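Local coordinates for protein AT27789p (Drosophila melanogaster, PDB 5UZM) that probably binds RNA, including mRNA, with this piece being the second quasi-RNA recognition motif of the hnRNP F/H homologue Glorund, at residues L42-R47 with T52-V57; S30-K35 with Q62-Q67; E26-G31 with E74-R79. All coordinates share one frame; numbering follows the deposited sequence. Where two conformers were deposited one is given.

Interaction 1: L42-R47 with T52-V57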
loop_
_atom_site.group_PDB
_atom_site.type_symbol
_atom_site.label_atom_id
_atom_site.label_comp_id
_atom_site.label_asym_id
_atom_site.label_seq_id
_atom_site.Cartn_x
_atom_site.Cartn_y
_atom_site.Cartn_z
ATOM N N LEU A 42 -5.848 0.552 -1.515
ATOM C CA LEU A 42 -6.951 0.820 -0.589
ATOM C C LEU A 42 -6.410 1.507 0.655
ATOM O O LEU A 42 -5.484 0.999 1.294
ATOM C CB LEU A 42 -7.683 -0.473 -0.219
ATOM C CG LEU A 42 -8.522 -1.067 -1.375
ATOM C CD1 LEU A 42 -9.252 -2.346 -0.971
ATOM C CD2 LEU A 42 -9.536 -0.052 -1.946
ATOM N N PHE A 43 -6.947 2.682 0.964
ATOM C CA PHE A 43 -6.598 3.391 2.179
ATOM C C PHE A 43 -7.470 2.916 3.332
ATOM O O PHE A 43 -8.690 2.760 3.183
ATOM C CB PHE A 43 -6.717 4.894 1.964
ATOM C CG PHE A 43 -5.780 5.413 0.903
ATOM C CD1 PHE A 43 -4.441 5.563 1.182
ATOM C CD2 PHE A 43 -6.226 5.735 -0.369
ATOM C CE1 PHE A 43 -3.533 5.983 0.223
ATOM C CE2 PHE A 43 -5.320 6.183 -1.347
ATOM C CZ PHE A 43 -3.977 6.330 -1.034
ATOM N N VAL A 44 -6.843 2.664 4.476
ATOM C CA VAL A 44 -7.579 2.187 5.648
ATOM C C VAL A 44 -8.228 3.367 6.370
ATOM O O VAL A 44 -7.605 4.401 6.597
ATOM C CB VAL A 44 -6.640 1.400 6.581
ATOM C CG1 VAL A 44 -7.402 0.855 7.791
ATOM C CG2 VAL A 44 -6.000 0.251 5.843
ATOM N N MET A 45 -9.496 3.179 6.793
ATOM C CA MET A 45 -10.275 4.205 7.477
ATOM C C MET A 45 -10.727 3.677 8.838
ATOM O O MET A 45 -10.893 2.466 8.994
ATOM C CB MET A 45 -11.506 4.596 6.647
ATOM C CG MET A 45 -11.193 5.027 5.238
ATOM S SD MET A 45 -10.486 6.665 5.189
ATOM C CE MET A 45 -9.267 6.469 3.871
ATOM N N ASP A 46 -10.936 4.592 9.791
ATOM C CA ASP A 46 -11.530 4.223 11.081
ATOM C C ASP A 46 -13.048 4.106 10.926
ATOM O O ASP A 46 -13.584 4.195 9.817
ATOM C CB ASP A 46 -11.122 5.187 12.195
ATOM C CG ASP A 46 -11.848 6.529 12.180
ATOM O OD1 ASP A 46 -12.767 6.802 11.369
ATOM O OD2 ASP A 46 -11.495 7.349 13.053
ATOM N N ARG A 47 -13.748 3.839 12.032
ATOM C CA ARG A 47 -15.152 3.467 11.867
ATOM C C ARG A 47 -16.008 4.640 11.419
ATOM O O ARG A 47 -17.153 4.413 11.023
ATOM C CB ARG A 47 -15.707 2.861 13.161
ATOM C CG ARG A 47 -15.943 3.874 14.241
ATOM C CD ARG A 47 -15.815 3.263 15.635
ATOM N NE ARG A 47 -16.967 2.483 16.026
ATOM C CZ ARG A 47 -18.048 2.961 16.645
ATOM N NH1 ARG A 47 -18.180 4.246 16.936
ATOM N NH2 ARG A 47 -19.027 2.137 16.950
ATOM N N THR A 52 -6.437 6.350 8.698
ATOM C CA THR A 52 -5.531 5.929 9.766
ATOM C C THR A 52 -4.058 6.113 9.419
ATOM O O THR A 52 -3.219 5.953 10.311
ATOM C CB THR A 52 -5.743 4.460 10.115
ATOM O OG1 THR A 52 -5.327 3.641 9.010
ATOM C CG2 THR A 52 -7.206 4.169 10.453
ATOM N N GLY A 53 -3.722 6.433 8.175
ATOM C CA GLY A 53 -2.332 6.439 7.755
ATOM C C GLY A 53 -1.836 5.090 7.278
ATOM O O GLY A 53 -0.644 4.965 6.954
ATOM N N GLU A 54 -2.696 4.093 7.201
ATOM C CA GLU A 54 -2.361 2.789 6.660
ATOM C C GLU A 54 -3.013 2.605 5.295
ATOM O O GLU A 54 -4.016 3.249 4.969
ATOM C CB GLU A 54 -2.793 1.676 7.601
ATOM C CG GLU A 54 -2.135 1.771 9.000
ATOM C CD GLU A 54 -2.746 0.803 10.030
ATOM O OE1 GLU A 54 -1.968 0.048 10.663
ATOM O OE2 GLU A 54 -4.001 0.802 10.206
ATOM N N ALA A 55 -2.436 1.712 4.493
ATOM C CA ALA A 55 -3.017 1.399 3.190
ATOM C C ALA A 55 -2.621 -0.015 2.828
ATOM O O ALA A 55 -1.682 -0.555 3.392
ATOM C CB ALA A 55 -2.548 2.357 2.097
ATOM N N PHE A 56 -3.314 -0.596 1.848
ATOM C CA PHE A 56 -2.919 -1.882 1.281
ATOM C C PHE A 56 -2.685 -1.673 -0.203
ATOM O O PHE A 56 -3.398 -0.883 -0.824
ATOM C CB PHE A 56 -3.985 -2.948 1.463
ATOM C CG PHE A 56 -4.109 -3.430 2.866
ATOM C CD1 PHE A 56 -4.888 -2.737 3.755
ATOM C CD2 PHE A 56 -3.420 -4.546 3.296
ATOM C CE1 PHE A 56 -5.011 -3.165 5.077
ATOM C CE2 PHE A 56 -3.529 -4.961 4.614
ATOM C CZ PHE A 56 -4.327 -4.289 5.487
ATOM N N VAL A 57 -1.678 -2.333 -0.761
ATOM C CA VAL A 57 -1.380 -2.244 -2.190
ATOM C C VAL A 57 -1.221 -3.664 -2.718
ATOM O O VAL A 57 -0.501 -4.473 -2.124
ATOM C CB VAL A 57 -0.115 -1.391 -2.458
ATOM C CG1 VAL A 57 0.216 -1.360 -3.960
ATOM C CG2 VAL A 57 -0.319 0.040 -1.887
HETATM O O HOH W 1 -5.236 5.435 5.756
#

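Interaction 2: S30-K35 with Q62-Q67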
loop_
_atom_site.group_PDB
_atom_site.type_symbol
_atom_site.label_atom_id
_atom_site.label_comp_id
_atom_site.label_asym_id
_atom_site.label_seq_id
_atom_site.Cartn_x
_atom_site.Cartn_y
_atom_site.Cartn_z
ATOM N N SER A 30 6.898 3.331 -8.223
ATOM C CA SER A 30 7.221 3.442 -9.645
ATOM C C SER A 30 8.087 2.282 -10.092
ATOM O O SER A 30 9.076 1.949 -9.446
ATOM C CB SER A 30 7.930 4.765 -9.911
ATOM O OG SER A 30 8.242 4.857 -11.312
ATOM N N GLY A 31 7.741 1.714 -11.237
ATOM C CA GLY A 31 8.428 0.531 -11.736
ATOM C C GLY A 31 7.787 -0.783 -11.365
ATOM O O GLY A 31 8.208 -1.829 -11.870
ATOM N N LEU A 32 6.824 -0.789 -10.458
ATOM C CA LEU A 32 6.154 -2.021 -10.048
ATOM C C LEU A 32 4.723 -2.015 -10.559
ATOM O O LEU A 32 4.102 -0.958 -10.705
ATOM C CB LEU A 32 6.151 -2.159 -8.532
ATOM C CG LEU A 32 7.527 -1.887 -7.891
ATOM C CD1 LEU A 32 7.440 -2.019 -6.403
ATOM C CD2 LEU A 32 8.629 -2.833 -8.416
ATOM N N ASP A 33 4.204 -3.206 -10.863
ATOM C CA ASP A 33 2.891 -3.318 -11.504
ATOM C C ASP A 33 1.829 -3.453 -10.419
ATOM O O ASP A 33 1.624 -4.529 -9.858
ATOM C CB ASP A 33 2.860 -4.498 -12.470
ATOM C CG ASP A 33 1.607 -4.510 -13.342
ATOM O OD1 ASP A 33 0.950 -3.453 -13.479
ATOM O OD2 ASP A 33 1.283 -5.577 -13.902
ATOM N N ILE A 34 1.154 -2.347 -10.110
ATOM C CA ILE A 34 0.017 -2.336 -9.193
ATOM C C ILE A 34 -1.246 -2.661 -9.987
ATOM O O ILE A 34 -1.461 -2.131 -11.091
ATOM C CB ILE A 34 -0.110 -0.958 -8.506
ATOM C CG1 ILE A 34 1.152 -0.628 -7.684
ATOM C CG2 ILE A 34 -1.355 -0.892 -7.591
ATOM C CD1 ILE A 34 1.190 0.814 -7.269
ATOM N N LYS A 35 -2.131 -3.463 -9.398
ATOM C CA LYS A 35 -3.379 -3.808 -10.081
ATOM C C LYS A 35 -4.197 -2.553 -10.387
ATOM O O LYS A 35 -4.212 -1.597 -9.608
ATOM C CB LYS A 35 -4.166 -4.813 -9.229
ATOM C CG LYS A 35 -3.438 -6.143 -9.157
ATOM C CD LYS A 35 -4.311 -7.273 -8.649
ATOM C CE LYS A 35 -3.645 -8.629 -8.912
ATOM N NZ LYS A 35 -3.140 -9.301 -7.667
ATOM N N GLN A 62 4.654 -11.841 -7.671
ATOM C CA GLN A 62 5.370 -12.044 -6.423
ATOM C C GLN A 62 6.680 -11.260 -6.386
ATOM O O GLN A 62 7.032 -10.668 -5.359
ATOM C CB GLN A 62 5.608 -13.548 -6.221
ATOM C CG GLN A 62 6.698 -13.900 -5.247
ATOM C CD GLN A 62 6.313 -13.707 -3.804
ATOM O OE1 GLN A 62 5.149 -13.440 -3.469
ATOM N NE2 GLN A 62 7.296 -13.845 -2.928
ATOM N N ASP A 63 7.405 -11.200 -7.496
ATOM C CA ASP A 63 8.657 -10.453 -7.450
ATOM C C ASP A 63 8.421 -8.961 -7.226
ATOM O O ASP A 63 9.237 -8.307 -6.572
ATOM C CB ASP A 63 9.451 -10.678 -8.722
ATOM C CG ASP A 63 10.792 -9.971 -8.696
ATOM O OD1 ASP A 63 11.643 -10.329 -7.856
ATOM O OD2 ASP A 63 10.991 -9.065 -9.526
ATOM N N ASP A 64 7.319 -8.425 -7.735
ATOM C CA ASP A 64 7.030 -7.012 -7.470
ATOM C C ASP A 64 6.727 -6.760 -5.999
ATOM O O ASP A 64 7.068 -5.693 -5.459
ATOM C CB ASP A 64 5.889 -6.562 -8.348
ATOM C CG ASP A 64 6.393 -6.079 -9.708
ATOM O OD1 ASP A 64 7.612 -6.232 -9.972
ATOM O OD2 ASP A 64 5.590 -5.565 -10.507
ATOM N N THR A 65 6.077 -7.709 -5.339
ATOM C CA THR A 65 5.890 -7.604 -3.896
ATOM C C THR A 65 7.226 -7.563 -3.170
ATOM O O THR A 65 7.413 -6.798 -2.212
ATOM C CB THR A 65 5.026 -8.776 -3.412
ATOM O OG1 THR A 65 3.801 -8.772 -4.161
ATOM C CG2 THR A 65 4.731 -8.637 -1.928
ATOM N N GLU A 66 8.194 -8.377 -3.612
ATOM C CA GLU A 66 9.471 -8.373 -2.926
ATOM C C GLU A 66 10.213 -7.064 -3.159
ATOM O O GLU A 66 10.839 -6.540 -2.238
ATOM C CB GLU A 66 10.314 -9.566 -3.372
ATOM C CG GLU A 66 9.638 -10.906 -3.101
ATOM C CD GLU A 66 9.692 -11.354 -1.643
ATOM O OE1 GLU A 66 10.472 -10.786 -0.833
ATOM O OE2 GLU A 66 8.963 -12.320 -1.322
ATOM N N GLN A 67 10.123 -6.505 -4.375
ATOM C CA GLN A 67 10.733 -5.204 -4.614
ATOM C C GLN A 67 10.033 -4.111 -3.809
ATOM O O GLN A 67 10.694 -3.159 -3.374
ATOM C CB GLN A 67 10.692 -4.860 -6.093
ATOM C CG GLN A 67 11.560 -5.780 -6.984
ATOM C CD GLN A 67 11.455 -5.396 -8.422
ATOM O OE1 GLN A 67 11.047 -6.185 -9.271
ATOM N NE2 GLN A 67 11.788 -4.153 -8.706
#

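Interaction 3: E26-G31 with E74-R79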
loop_
_atom_site.group_PDB
_atom_site.type_symbol
_atom_site.label_atom_id
_atom_site.label_comp_id
_atom_site.label_asym_id
_atom_site.label_seq_id
_atom_site.Cartn_x
_atom_site.Cartn_y
_atom_site.Cartn_z
ATOM N N GLU A 26 1.378 5.405 -6.300
ATOM C CA GLU A 26 1.855 4.922 -7.599
ATOM C C GLU A 26 3.291 5.368 -7.856
ATOM O O GLU A 26 4.135 4.556 -8.287
ATOM C CB GLU A 26 0.916 5.419 -8.699
ATOM C CG GLU A 26 -0.507 4.758 -8.624
ATOM C CD GLU A 26 -1.655 5.612 -9.256
ATOM O OE1 GLU A 26 -1.392 6.720 -9.745
ATOM O OE2 GLU A 26 -2.839 5.184 -9.246
ATOM N N GLU A 27 3.594 6.627 -7.526
ATOM C CA GLU A 27 4.959 7.163 -7.675
ATOM C C GLU A 27 5.950 6.477 -6.721
ATOM O O GLU A 27 7.068 6.137 -7.118
ATOM C CB GLU A 27 4.951 8.674 -7.461
ATOM C CG GLU A 27 6.327 9.254 -7.462
ATOM C CD GLU A 27 6.337 10.744 -7.213
ATOM O OE1 GLU A 27 7.294 11.233 -6.554
ATOM O OE2 GLU A 27 5.399 11.412 -7.698
ATOM N N PHE A 28 5.551 6.259 -5.475
ATOM C CA PHE A 28 6.418 5.573 -4.522
ATOM C C PHE A 28 6.780 4.181 -5.016
ATOM O O PHE A 28 7.911 3.728 -4.810
ATOM C CB PHE A 28 5.684 5.501 -3.187
ATOM C CG PHE A 28 6.457 4.922 -2.084
ATOM C CD1 PHE A 28 7.391 5.677 -1.396
ATOM C CD2 PHE A 28 6.271 3.589 -1.721
ATOM C CE1 PHE A 28 8.112 5.101 -0.358
ATOM C CE2 PHE A 28 6.979 3.042 -0.669
ATOM C CZ PHE A 28 7.914 3.798 -0.004
ATOM N N PHE A 29 5.855 3.498 -5.681
ATOM C CA PHE A 29 6.095 2.164 -6.219
ATOM C C PHE A 29 6.348 2.213 -7.726
ATOM O O PHE A 29 6.028 1.264 -8.436
ATOM C CB PHE A 29 4.906 1.257 -5.852
ATOM C CG PHE A 29 4.880 0.894 -4.402
ATOM C CD1 PHE A 29 5.998 0.338 -3.803
ATOM C CD2 PHE A 29 3.749 1.061 -3.630
ATOM C CE1 PHE A 29 6.031 0.006 -2.467
ATOM C CE2 PHE A 29 3.769 0.675 -2.281
ATOM C CZ PHE A 29 4.908 0.122 -1.700
ATOM N N SER A 30 6.898 3.331 -8.223
ATOM C CA SER A 30 7.221 3.442 -9.645
ATOM C C SER A 30 8.087 2.282 -10.092
ATOM O O SER A 30 9.076 1.949 -9.446
ATOM C CB SER A 30 7.930 4.765 -9.911
ATOM O OG SER A 30 8.242 4.857 -11.312
ATOM N N GLY A 31 7.741 1.714 -11.237
ATOM C CA GLY A 31 8.428 0.531 -11.736
ATOM C C GLY A 31 7.787 -0.783 -11.365
ATOM O O GLY A 31 8.208 -1.829 -11.870
ATOM N N GLU A 74 11.583 4.085 2.775
ATOM C CA GLU A 74 11.693 5.202 1.843
ATOM C C GLU A 74 10.541 6.192 2.092
ATOM O O GLU A 74 9.593 5.907 2.827
ATOM C CB GLU A 74 11.721 4.700 0.404
ATOM C CG GLU A 74 12.975 3.843 0.147
ATOM C CD GLU A 74 13.114 3.360 -1.263
ATOM O OE1 GLU A 74 14.081 2.595 -1.527
ATOM O OE2 GLU A 74 12.256 3.689 -2.093
ATOM N N LYS A 75 10.643 7.378 1.515
ATOM C CA LYS A 75 9.793 8.503 1.896
ATOM C C LYS A 75 8.731 8.831 0.853
ATOM O O LYS A 75 8.954 8.775 -0.364
ATOM C CB LYS A 75 10.624 9.779 2.159
ATOM C CG LYS A 75 11.493 9.607 3.419
ATOM C CD LYS A 75 12.483 10.726 3.624
ATOM C CE LYS A 75 11.793 11.973 4.029
ATOM N NZ LYS A 75 12.811 12.965 4.542
ATOM N N ILE A 76 7.588 9.288 1.356
ATOM C CA ILE A 76 6.646 10.096 0.579
ATOM C C ILE A 76 6.609 11.461 1.236
ATOM O O ILE A 76 6.250 11.576 2.427
ATOM C CB ILE A 76 5.239 9.487 0.513
ATOM C CG1 ILE A 76 5.245 8.125 -0.163
ATOM C CG2 ILE A 76 4.262 10.471 -0.152
ATOM C CD1 ILE A 76 3.836 7.487 -0.175
ATOM N N GLY A 77 7.044 12.472 0.500
ATOM C CA GLY A 77 7.207 13.784 1.124
ATOM C C GLY A 77 8.238 13.671 2.241
ATOM O O GLY A 77 9.332 13.135 2.053
ATOM N N HIS A 78 7.836 14.083 3.441
ATOM C CA HIS A 78 8.743 14.031 4.578
ATOM C C HIS A 78 8.489 12.818 5.460
ATOM O O HIS A 78 9.161 12.697 6.507
ATOM C CB HIS A 78 8.626 15.314 5.433
ATOM C CG HIS A 78 7.255 15.546 5.969
ATOM N ND1 HIS A 78 6.361 16.410 5.375
ATOM C CD2 HIS A 78 6.630 15.046 7.063
ATOM C CE1 HIS A 78 5.229 16.404 6.058
ATOM N NE2 HIS A 78 5.361 15.575 7.079
ATOM N N ARG A 79 7.571 11.916 5.067
ATOM C CA ARG A 79 7.135 10.784 5.893
ATOM C C ARG A 79 7.850 9.512 5.472
ATOM O O ARG A 79 7.853 9.156 4.298
ATOM C CB ARG A 79 5.626 10.510 5.783
ATOM C CG ARG A 79 4.762 11.688 6.265
ATOM C CD ARG A 79 4.794 11.874 7.821
ATOM N NE ARG A 79 4.186 10.729 8.491
ATOM C CZ ARG A 79 4.006 10.631 9.804
ATOM N NH1 ARG A 79 3.427 9.538 10.343
ATOM N NH2 ARG A 79 4.414 11.624 10.578
HETATM O O HOH W 2 10.182 4.927 -3.512
#

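Interaction 1: L42-R47 with T52-V57
Leu42 and Phe56 form an antiparallel hydrogen-bonded pair: Leu42 N donates to Phe56 O at 2.9 Å and Phe56 N to Leu42 O at 2.7 Å. Phe43 and Ala55 make the adjacent non-hydrogen-bonded pair. Further along, Val44 N meets Glu54 O almost straight (169°), and Thr52 N reaches Val44 O at 3.1 Å. At this end a water donates to both Val44 O and Glu54 O, while Thr52 OG1 accepts from Glu54 N at 3.2 Å, an ST turn.

The apolar contacts are few and at van der Waals distance. CG1 of Val44 is anti to the backbone N (chi1 -178°), putting CG2 beside that N, anti to the carbonyl carbon, where it meets the edge of the Phe56 ring, 3.6 Å from CE1. Helix 88-94 covers this ring further. On the sheet face that carries both, Phe43 CD1 lies 3.8 Å from Ala55 CB. With an alanine at Val44 both methyl branches disappear, and the Phe56 edge would probably lose its neighbour, opening a gap beside Glu54 CB.

Chemically, backbone bonds set the pairing of this hairpin. Val44 O takes both Thr52 N and the water, and is thus satisfied beyond the last bridge pair.

Interaction 2: S30-K35 with Q62-Q67
Leu32 and Asp64 bring their CA atoms to 5.7 Å, where an irregular segment passes the side of helix 62-67. The polar link is one bond: Asp33 N donates to Asp64 OD2 at 2.8 Å, nearly straight at 172°, although the donor stands 39° above the carboxylate plane. The same oxygen lies 3.6 Å from Leu32 CA and 3.5 Å from Asp33 CB, so it lies close against Leu32 and Asp33.

Leu32 supplies the apolar part. Its CG is anti to the carbonyl carbon (chi1 -47°), and from there the two methyls part: CD2 comes 3.7 Å from Gln67 CB, one turn along the helix, while CD1 is 3.8 Å from Asp64 O. The helix side is placed by Ser61, whose OG bonds Asp64 N, and the segment by backbone hydrogen bonds between Asp33 and Glu60 and between Lys35 and Gln58.

A loop that follows the first helix and is tied by a carboxylate to the second, both on one side of the antiparallel sheet, fits the alpha/beta sandwich of the RNA recognition motif.

Interaction 3: E26-G31 with E74-R79
Phe28, on the last turn of helix 22-28, meets Glu74, Lys75 and Ile76 with one side of its ring, and its path from CB outward carries the direct contact. CB lies 4.0 Å from Ile76 CG1. CG stands anti to the backbone N (chi1 -176°), which carries the ring away from the helix and towards the short strand 75-76. CG stays beside Ile76, and CD1 comes closest to it, 3.5 Å from Ile76 CG1; the two side chains cross at about a right angle.

CD1 also faces a polar atom, Lys75 O at 3.6 Å, which lies at the ring edge near its plane. CE1 repeats this one residue back, 3.6 Å from Glu74 O, again at the edge, and 3.7 Å from Glu74 CB. Two carbonyl oxygens thus face the C-H rim, where the weak positive charge of an aromatic edge would probably suit them. CZ ends the path beside Glu74 CB. On the other flank CD2 sits over the centre of the Phe29 ring.

One face of the Phe28 ring carries a water, offset toward the rim. It donates to Phe28 O at 2.9 Å and to Glu74 OE2 at 2.8 Å, so the extended glutamate is bridged to the helix end with its carboxylate plane 72° from the ring. Arg71 NH1 also bonds Phe28 O, giving that carbonyl a second donor.

Beyond Ile76 the chain reverses through a type II' turn, with Gly77 at positive phi, and Phe28 continues onto Ile81 and Ile83 of strand 79-85. Packing of the first helix on the sheet is characteristic of the RNA recognition motif; here Phe28 also reaches the small hairpin that follows the second helix and leads into the last long strand.

Following the chain from the N terminus, the end of helix 22-28 opens two loops. Interactions 2 and 3 share Ser30 and Gly31: interaction 2 closes its loop on helix 62-69, and interaction 3 closes a longer one, which contains the first, on the edge strand 75-76. Interaction 1, the hairpin of strands 41-45 and 54-58, falls wholly within both, and none of the loops cross. The three also touch directly: Ile34 CG1 packs on Val57 CG1 at 3.9 Å, and Ile34 CD1 on Phe29 CB at 4.0 Å. Interactions 1 and 3 reach the two outermost strands of the same sheet, while interaction 2 ties the loop after helix 22-28 to helix 62-69.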